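Local coordinates for protein sulfite dehydrogenase (Paracoccus pantotrophus, PDB 2XTS) that oxidises protein-bound sulfane sulfur in the Sox pathway, using a molybdenum cofactor in this subunit and heme c for electron transfer, at residues 284-289 with 338-343; 300-305 with 311-316. All coordinates share one frame; numbering follows the deposited sequence. Where two conformers were deposited one is given.

Contact 1: 284-289 with 338-343; sequences LVISGL and MLLQSR
Leu284 and Met338 meet tip to tip, methyl to methyl, with Leu284 CD2 4.2 Å from Met338 CE. Leu284 CG stands opposite its backbone N (chi1 -179°), and CD2 reaches the methionine methyl. The methionine chain bends at chi3 (-72°), which turns CE off the line of the chain. The second apolar pair lies two residues further along each strand. Ile286 CD1 comes within 4.1 Å of Leu340 CD2, and the two side chains pass at a slant. All four residues are buried, and the interface is purely apolar.

The backbones stay well apart: Ile286 CA and Leu340 CA are separated by 9.2 Å. Only side chains bridge the gap, and the area they bury is small. Ile268 of strand 265-270 touches both Ile286 and Leu340, and Val378 touches both Met338 and Leu340, so the pairs belong to a wider core.

Leu284 and Ile286 are hydrogen-bonded through their backbones to Ile331 and Leu329 of strand 325-333. The arrangement is face-to-face packing of strands across a hydrophobic core, as in the immunoglobulin-like beta sandwich of the Mo-co oxidoreductase dimerisation domain.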
loop_
_atom_site.group_PDB
_atom_site.type_symbol
_atom_site.label_atom_id
_atom_site.label_comp_id
_atom_site.label_asym_id
_atom_site.label_seq_id
_atom_site.Cartn_x
_atom_site.Cartn_y
_atom_site.Cartn_z
ATOM N N LEU A 284 16.753 -4.106 -21.822
ATOM C CA LEU A 284 16.953 -3.430 -20.545
ATOM C C LEU A 284 15.757 -2.550 -20.291
ATOM O O LEU A 284 15.380 -1.750 -21.155
ATOM C CB LEU A 284 18.220 -2.567 -20.607
ATOM C CG LEU A 284 18.627 -1.792 -19.362
ATOM C CD1 LEU A 284 19.043 -2.711 -18.238
ATOM C CD2 LEU A 284 19.734 -0.828 -19.702
ATOM N N VAL A 285 15.177 -2.678 -19.093
ATOM C CA VAL A 285 14.105 -1.787 -18.658
ATOM C C VAL A 285 14.694 -0.572 -17.944
ATOM O O VAL A 285 15.459 -0.698 -16.990
ATOM C CB VAL A 285 13.143 -2.517 -17.701
ATOM C CG1 VAL A 285 12.130 -1.511 -17.105
ATOM C CG2 VAL A 285 12.448 -3.701 -18.436
ATOM N N ILE A 286 14.373 0.612 -18.445
ATOM C CA ILE A 286 14.597 1.854 -17.714
ATOM C C ILE A 286 13.292 2.198 -17.016
ATOM O O ILE A 286 12.260 2.333 -17.661
ATOM C CB ILE A 286 15.064 3.018 -18.634
ATOM C CG1 ILE A 286 16.393 2.604 -19.310
ATOM C CG2 ILE A 286 15.126 4.315 -17.840
ATOM C CD1 ILE A 286 16.937 3.614 -20.266
ATOM N N SER A 287 13.339 2.296 -15.689
ATOM C CA SER A 287 12.151 2.574 -14.874
ATOM C C SER A 287 12.415 3.812 -14.034
ATOM O O SER A 287 13.539 4.012 -13.590
ATOM C CB SER A 287 11.885 1.398 -13.939
ATOM O OG SER A 287 10.721 1.589 -13.178
ATOM N N GLY A 288 11.382 4.617 -13.799
ATOM C CA GLY A 288 11.553 5.694 -12.858
ATOM C C GLY A 288 10.278 6.351 -12.426
ATOM O O GLY A 288 9.172 5.943 -12.790
ATOM N N LEU A 289 10.474 7.393 -11.616
ATOM C CA LEU A 289 9.388 8.144 -11.019
ATOM C C LEU A 289 9.426 9.615 -11.455
ATOM O O LEU A 289 10.491 10.201 -11.593
ATOM C CB LEU A 289 9.484 8.118 -9.495
ATOM C CG LEU A 289 9.162 6.775 -8.857
ATOM C CD1 LEU A 289 9.684 6.728 -7.425
ATOM C CD2 LEU A 289 7.669 6.518 -8.962
ATOM N N MET A 338 26.652 4.834 -21.043
ATOM C CA MET A 338 25.529 5.731 -21.232
ATOM C C MET A 338 25.544 6.797 -20.155
ATOM O O MET A 338 26.125 6.592 -19.082
ATOM C CB MET A 338 24.181 4.990 -21.194
ATOM C CG MET A 338 24.034 3.894 -22.235
ATOM S SD MET A 338 22.421 3.108 -22.195
ATOM C CE MET A 338 22.519 2.155 -20.674
ATOM N N LEU A 339 24.932 7.932 -20.469
ATOM C CA LEU A 339 24.651 8.968 -19.488
ATOM C C LEU A 339 23.143 9.127 -19.447
ATOM O O LEU A 339 22.539 9.836 -20.255
ATOM C CB LEU A 339 25.353 10.273 -19.848
ATOM C CG LEU A 339 26.872 10.259 -19.667
ATOM C CD1 LEU A 339 27.467 11.461 -20.399
ATOM C CD2 LEU A 339 27.297 10.219 -18.196
ATOM N N LEU A 340 22.530 8.454 -18.482
ATOM C CA LEU A 340 21.071 8.415 -18.412
ATOM C C LEU A 340 20.538 9.644 -17.706
ATOM O O LEU A 340 21.049 10.026 -16.652
ATOM C CB LEU A 340 20.582 7.187 -17.634
ATOM C CG LEU A 340 20.986 5.805 -18.119
ATOM C CD1 LEU A 340 20.441 4.762 -17.181
ATOM C CD2 LEU A 340 20.507 5.576 -19.546
ATOM N N GLN A 341 19.475 10.223 -18.256
ATOM C CA GLN A 341 18.758 11.318 -17.625
ATOM C C GLN A 341 17.270 11.178 -17.889
ATOM O O GLN A 341 16.870 10.632 -18.928
ATOM C CB GLN A 341 19.201 12.659 -18.196
ATOM C CG GLN A 341 20.650 13.019 -17.981
ATOM C CD GLN A 341 20.994 14.388 -18.504
ATOM O OE1 GLN A 341 20.338 14.912 -19.393
ATOM N NE2 GLN A 341 22.031 14.987 -17.916
ATOM N N SER A 342 16.462 11.697 -16.970
ATOM C CA SER A 342 15.050 11.831 -17.187
ATOM C C SER A 342 14.638 13.280 -16.944
ATOM O O SER A 342 15.212 13.978 -16.088
ATOM C CB SER A 342 14.262 10.863 -16.319
ATOM O OG SER A 342 14.487 11.055 -14.934
ATOM N N ARG A 343 13.634 13.717 -17.690
ATOM C CA ARG A 343 13.153 15.105 -17.640
ATOM C C ARG A 343 11.628 15.110 -17.652
ATOM O O ARG A 343 11.016 14.736 -18.663
ATOM C CB ARG A 343 13.704 15.884 -18.833
ATOM C CG ARG A 343 13.311 17.328 -18.933
ATOM C CD ARG A 343 13.964 17.937 -20.180
ATOM N NE ARG A 343 13.402 17.406 -21.425
ATOM C CZ ARG A 343 13.873 17.660 -22.645
ATOM N NH1 ARG A 343 14.965 18.399 -22.804
ATOM N NH2 ARG A 343 13.275 17.142 -23.712
#

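Contact 2: 300-305 with 311-316; sequences VDVSLD and TTARIT
Val302 and Thr311 form an antiparallel hydrogen-bonded pair, and Asp301 with Thr312 makes the adjoining non-hydrogen-bonded one. Val302 N gives to Thr311 O at 2.8 Å, and Thr311 N returns a bond to Val302 O at 2.9 Å. Ala313 N adds a bond of 2.8 Å to Val300 O. Beyond it the backbones part, and a water bridges Val300 N and Ala313 O. A second water joins Val302 O to Thr311 OG1.

Among the side chains, Thr312 OG1 donates to Asp301 OD1 over 2.8 Å. The hydroxyl comes from the syn side, 32° out of the carboxylate plane. With CG beside its own backbone N (chi1 -62°), the Asp301 carboxylate turns OD1 to this hydroxyl. Arg299 also reaches OD1, and Arg343 pairs with OD2. An alanine at Asp301 removes the carboxylate, and is likely to leave the charges of Arg299 and Arg343 without this mate and the Thr312 hydroxyl free to turn. Two apolar pairs complete the contact: Val302 CG2 to Ala313 CB at 4.0 Å, and Val300 CG2 to Ile315 CD1 at 4.2 Å.

The segments are the two arms of a beta hairpin. Strand 338-346 flanks one arm and strand 325-333 the other, and Phe327 of the latter packs on Val300 and Val302.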
loop_
_atom_site.group_PDB
_atom_site.type_symbol
_atom_site.label_atom_id
_atom_site.label_comp_id
_atom_site.label_asym_id
_atom_site.label_seq_id
_atom_site.Cartn_x
_atom_site.Cartn_y
_atom_site.Cartn_z
ATOM N N VAL A 300 7.339 12.233 -19.652
ATOM C CA VAL A 300 8.712 12.124 -19.214
ATOM C C VAL A 300 9.580 11.770 -20.404
ATOM O O VAL A 300 9.299 10.821 -21.115
ATOM C CB VAL A 300 8.913 11.071 -18.089
ATOM C CG1 VAL A 300 10.359 11.090 -17.600
ATOM C CG2 VAL A 300 7.917 11.303 -16.950
ATOM N N ASP A 301 10.626 12.561 -20.619
ATOM C CA ASP A 301 11.627 12.271 -21.655
ATOM C C ASP A 301 12.846 11.621 -21.001
ATOM O O ASP A 301 13.209 11.983 -19.878
ATOM C CB ASP A 301 12.027 13.535 -22.397
ATOM C CG ASP A 301 10.867 14.186 -23.128
ATOM O OD1 ASP A 301 9.924 13.499 -23.552
ATOM O OD2 ASP A 301 10.914 15.428 -23.256
ATOM N N VAL A 302 13.471 10.685 -21.698
ATOM C CA VAL A 302 14.653 9.988 -21.241
ATOM C C VAL A 302 15.781 10.183 -22.266
ATOM O O VAL A 302 15.543 10.112 -23.484
ATOM C CB VAL A 302 14.331 8.504 -21.010
ATOM C CG1 VAL A 302 15.604 7.701 -20.797
ATOM C CG2 VAL A 302 13.412 8.352 -19.838
ATOM N N SER A 303 16.984 10.458 -21.777
ATOM C CA SER A 303 18.171 10.521 -22.615
ATOM C C SER A 303 19.139 9.440 -22.207
ATOM O O SER A 303 19.272 9.137 -21.022
ATOM C CB SER A 303 18.835 11.892 -22.499
ATOM O OG SER A 303 20.027 11.981 -23.286
ATOM N N LEU A 304 19.814 8.842 -23.191
ATOM C CA LEU A 304 20.895 7.911 -22.935
ATOM C C LEU A 304 22.273 8.527 -23.112
ATOM O O LEU A 304 23.271 7.834 -22.891
ATOM C CB LEU A 304 20.785 6.697 -23.876
ATOM C CG LEU A 304 19.394 6.064 -24.047
ATOM C CD1 LEU A 304 19.519 4.874 -24.976
ATOM C CD2 LEU A 304 18.778 5.675 -22.691
ATOM N N ASP A 305 22.317 9.790 -23.557
ATOM C CA ASP A 305 23.567 10.416 -23.973
ATOM C C ASP A 305 23.773 11.774 -23.330
ATOM O O ASP A 305 24.379 12.670 -23.906
ATOM C CB ASP A 305 23.658 10.461 -25.510
ATOM C CG ASP A 305 22.581 11.286 -26.165
ATOM O OD1 ASP A 305 21.780 11.944 -25.469
ATOM O OD2 ASP A 305 22.586 11.302 -27.427
ATOM N N THR A 311 14.143 10.806 -25.869
ATOM C CA THR A 311 13.043 9.945 -26.320
ATOM C C THR A 311 11.954 9.984 -25.248
ATOM O O THR A 311 12.232 9.817 -24.059
ATOM C CB THR A 311 13.524 8.482 -26.481
ATOM O OG1 THR A 311 14.629 8.440 -27.399
ATOM C CG2 THR A 311 12.424 7.567 -26.973
ATOM N N THR A 312 10.723 10.202 -25.661
ATOM C CA THR A 312 9.606 10.230 -24.735
ATOM C C THR A 312 9.339 8.804 -24.256
ATOM O O THR A 312 9.193 7.883 -25.043
ATOM C CB THR A 312 8.377 10.926 -25.342
ATOM O OG1 THR A 312 8.750 12.263 -25.721
ATOM C CG2 THR A 312 7.225 10.941 -24.347
ATOM N N ALA A 313 9.336 8.647 -22.938
ATOM C CA ALA A 313 9.041 7.377 -22.273
ATOM C C ALA A 313 7.533 7.205 -22.237
ATOM O O ALA A 313 6.775 8.093 -22.653
ATOM C CB ALA A 313 9.618 7.389 -20.841
ATOM N N ARG A 314 7.076 6.059 -21.741
ATOM C CA ARG A 314 5.634 5.887 -21.509
ATOM C C ARG A 314 5.318 5.988 -20.025
ATOM O O ARG A 314 6.162 5.644 -19.194
ATOM C CB ARG A 314 5.119 4.577 -22.094
ATOM C CG ARG A 314 5.510 3.332 -21.345
ATOM C CD ARG A 314 4.957 2.084 -22.028
ATOM N NE ARG A 314 5.360 0.888 -21.296
ATOM C CZ ARG A 314 6.555 0.311 -21.395
ATOM N NH1 ARG A 314 7.503 0.819 -22.173
ATOM N NH2 ARG A 314 6.832 -0.767 -20.670
ATOM N N ILE A 315 4.144 6.526 -19.727
ATOM C CA ILE A 315 3.572 6.530 -18.389
ATOM C C ILE A 315 2.905 5.187 -18.183
ATOM O O ILE A 315 2.058 4.793 -18.991
ATOM C CB ILE A 315 2.489 7.624 -18.259
ATOM C CG1 ILE A 315 3.124 9.001 -18.454
ATOM C CG2 ILE A 315 1.727 7.490 -16.933
ATOM C CD1 ILE A 315 4.486 9.119 -17.855
ATOM N N THR A 316 3.303 4.484 -17.128
ATOM C CA THR A 316 2.708 3.202 -16.748
ATOM C C THR A 316 1.742 3.440 -15.610
ATOM O O THR A 316 2.144 3.774 -14.504
ATOM C CB THR A 316 3.818 2.220 -16.378
ATOM O OG1 THR A 316 4.574 1.973 -17.568
ATOM C CG2 THR A 316 3.282 0.903 -15.860
HETATM O O HOH W 1 5.824 10.192 -21.080
HETATM O O HOH W 2 16.631 8.479 -25.583
#

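Contacts 1 and 2 have centres about 7 Å apart and share one domain. Strands 338-346 and 297-303 are neighbours in the sheet, so the contacts join directly. Ser303 N and Gln341 O are 2.9 Å apart, a probable hydrogen bond. Leu339 N and Leu304 O, also 2.9 Å apart, make another. Leu304 CD2 packs 3.6 Å from Leu340 CD2, and Leu304 also touches Ile286. This leucine therefore carries the hairpin of contact 2 into the core of contact 1. Both contacts lie away from the molybdenum and heme sites. Each also touches the second subunit and the cytochrome chain.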